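Serine racemase (Enterococcus faecalis, PDB 4ECL) is a racemase of the alanine racemase family, its cytoplasmic part joining a TIM-barrel-like N-terminal domain to a largely beta-stranded C-terminal domain. Local coordinates at residues N14-N19 / T51-I56. Numbering follows the deposited sequence.
Sequences NNLEHN and TYLEQI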
loop_
_atom_site.group_PDB
_atom_site.type_symbol
_atom_site.label_atom_id
_atom_site.label_comp_id
_atom_site.label_asym_id
_atom_site.label_seq_id
_atom_site.Cartn_x
_atom_site.Cartn_y
_atom_site.Cartn_z
ATOM N N ASN A 14 5.085 24.622 3.568
ATOM C CA ASN A 14 4.485 25.848 4.048
ATOM C C ASN A 14 3.125 25.578 4.652
ATOM O O ASN A 14 2.794 26.117 5.696
ATOM C CB ASN A 14 4.367 26.877 2.925
ATOM C CG ASN A 14 5.580 27.766 2.837
ATOM O OD1 ASN A 14 5.633 28.824 3.470
ATOM N ND2 ASN A 14 6.573 27.336 2.071
ATOM N N ASN A 15 2.342 24.734 3.992
ATOM C CA ASN A 15 1.027 24.390 4.492
ATOM C C ASN A 15 1.114 23.613 5.806
ATOM O O ASN A 15 0.285 23.797 6.699
ATOM C CB ASN A 15 0.265 23.581 3.453
ATOM C CG ASN A 15 -0.554 24.447 2.532
ATOM O OD1 ASN A 15 -0.505 25.681 2.610
ATOM N ND2 ASN A 15 -1.320 23.808 1.649
ATOM N N LEU A 16 2.123 22.750 5.914
ATOM C CA LEU A 16 2.344 21.956 7.123
ATOM C C LEU A 16 2.671 22.850 8.316
ATOM O O LEU A 16 2.165 22.638 9.418
ATOM C CB LEU A 16 3.481 20.956 6.909
ATOM C CG LEU A 16 3.912 20.081 8.095
ATOM C CD1 LEU A 16 2.815 19.119 8.520
ATOM C CD2 LEU A 16 5.175 19.309 7.740
ATOM N N GLU A 17 3.535 23.834 8.080
ATOM C CA GLU A 17 3.926 24.810 9.087
ATOM C C GLU A 17 2.724 25.644 9.512
ATOM O O GLU A 17 2.576 25.984 10.686
ATOM C CB GLU A 17 5.017 25.719 8.518
ATOM C CG GLU A 17 5.644 26.690 9.507
ATOM C CD GLU A 17 6.690 27.562 8.838
ATOM O OE1 GLU A 17 6.702 27.603 7.592
ATOM O OE2 GLU A 17 7.507 28.188 9.543
ATOM N N HIS A 18 1.876 25.999 8.550
ATOM C CA HIS A 18 0.655 26.729 8.871
ATOM C C HIS A 18 -0.207 25.893 9.797
ATOM O O HIS A 18 -0.765 26.401 10.770
ATOM C CB HIS A 18 -0.139 27.089 7.611
ATOM C CG HIS A 18 -1.536 27.551 7.894
ATOM N ND1 HIS A 18 -1.858 28.879 8.087
ATOM C CD2 HIS A 18 -2.695 26.860 8.032
ATOM C CE1 HIS A 18 -3.152 28.986 8.329
ATOM N NE2 HIS A 18 -3.685 27.779 8.296
ATOM N N ASN A 19 -0.316 24.603 9.497
ATOM C CA ASN A 19 -1.113 23.714 10.342
ATOM C C ASN A 19 -0.588 23.619 11.767
ATOM O O ASN A 19 -1.365 23.695 12.724
ATOM C CB ASN A 19 -1.235 22.321 9.710
ATOM C CG ASN A 19 -1.993 22.357 8.400
ATOM O OD1 ASN A 19 -2.725 23.316 8.127
ATOM N ND2 ASN A 19 -1.824 21.320 7.578
ATOM N N THR A 51 11.689 15.636 9.979
ATOM C CA THR A 51 12.826 16.554 10.066
ATOM C C THR A 51 12.353 18.015 10.003
ATOM O O THR A 51 12.842 18.876 10.746
ATOM C CB THR A 51 13.877 16.285 8.974
ATOM O OG1 THR A 51 13.253 16.369 7.694
ATOM C CG2 THR A 51 14.479 14.895 9.140
ATOM N N TYR A 52 11.379 18.289 9.135
ATOM C CA TYR A 52 10.843 19.642 9.024
ATOM C C TYR A 52 10.071 20.044 10.293
ATOM O O TYR A 52 10.198 21.174 10.777
ATOM C CB TYR A 52 9.962 19.799 7.774
ATOM C CG TYR A 52 9.545 21.233 7.513
ATOM C CD1 TYR A 52 10.434 22.138 6.947
ATOM C CD2 TYR A 52 8.268 21.690 7.848
ATOM C CE1 TYR A 52 10.068 23.447 6.713
ATOM C CE2 TYR A 52 7.894 23.007 7.615
ATOM C CZ TYR A 52 8.800 23.877 7.048
ATOM O OH TYR A 52 8.452 25.186 6.805
ATOM N N LEU A 53 9.279 19.119 10.828
ATOM C CA LEU A 53 8.538 19.382 12.059
ATOM C C LEU A 53 9.469 19.753 13.201
ATOM O O LEU A 53 9.212 20.713 13.936
ATOM C CB LEU A 53 7.690 18.181 12.454
ATOM C CG LEU A 53 6.493 17.929 11.540
ATOM C CD1 LEU A 53 5.692 16.708 12.007
ATOM C CD2 LEU A 53 5.624 19.181 11.443
ATOM N N GLU A 54 10.544 18.987 13.360
ATOM C CA GLU A 54 11.539 19.311 14.375
ATOM C C GLU A 54 12.208 20.653 14.071
ATOM O O GLU A 54 12.535 21.419 14.981
ATOM C CB GLU A 54 12.583 18.202 14.501
ATOM C CG GLU A 54 13.560 18.421 15.645
ATOM C CD GLU A 54 14.307 17.149 16.032
ATOM O OE1 GLU A 54 13.887 16.479 16.999
ATOM O OE2 GLU A 54 15.318 16.826 15.380
ATOM N N GLN A 55 12.404 20.945 12.791
ATOM C CA GLN A 55 13.025 22.207 12.420
ATOM C C GLN A 55 12.164 23.376 12.885
ATOM O O GLN A 55 12.676 24.367 13.412
ATOM C CB GLN A 55 13.258 22.281 10.911
ATOM C CG GLN A 55 13.949 23.564 10.451
ATOM C CD GLN A 55 14.001 23.679 8.939
ATOM O OE1 GLN A 55 14.401 22.742 8.249
ATOM N NE2 GLN A 55 13.584 24.825 8.417
ATOM N N ILE A 56 10.852 23.250 12.717
ATOM C CA ILE A 56 9.970 24.351 13.072
ATOM C C ILE A 56 9.556 24.369 14.542
ATOM O O ILE A 56 8.763 25.216 14.951
ATOM C CB ILE A 56 8.742 24.436 12.150
ATOM C CG1 ILE A 56 7.883 23.186 12.258
ATOM C CG2 ILE A 56 9.194 24.641 10.711
ATOM C CD1 ILE A 56 6.512 23.358 11.631
#
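Tyr-52 OH gives a weak hydrogen bond to Glu-17 OE1 at 3.1 Å, the single hydrogen bond between residues 14-19 and 51-56, which lie on helices 13-25 and 46-55 of the TIM-barrel-like domain of this alanine racemase relative. The segment axes approach to 10.7 Å and cross at -50°; Leu-16 and Leu-53 are buried, while Glu-17, Tyr-52 and Ile-56 are partly exposed. Glu-17 has CG anti to its backbone N (chi1 -173°) and runs out fully extended, which carries the carboxylate to the phenol oxygen; carboxylate and ring stand almost perpendicular, 89° apart. Closer to the backbone, Glu-17 CB meets the ring edge, 4.1 Å from Tyr-52 CE2. Ile-56, just past the end of helix 46-55, works on both partners: its CG2 lies over one face of the Tyr-52 ring, near the ring's border, while CD1 reaches over to Glu-17 CA at 3.9 Å and also touches CG. Leu-16 and Tyr-52 run antiparallel alongside each other, with Leu-16 CD2 3.9 Å from Tyr-52 CD2; Leu-53 lies roughly perpendicular to Leu-16. Val-20, one turn further along helix 13-25, continues this apolar strip against Leu-53 and Ile-56, and Leu-13 touches Tyr-52. From helix 13-25, Asn-15, His-18 and Asn-19 instead bond to backbone atoms of Pro-243, Asp-240 and Arg-242, tying the helix to the segment that leads into strand 245-257. The closest apolar approach joins two leucine methyls, Leu-16 CD2 and Leu-53 CD2, at 3.7 Å.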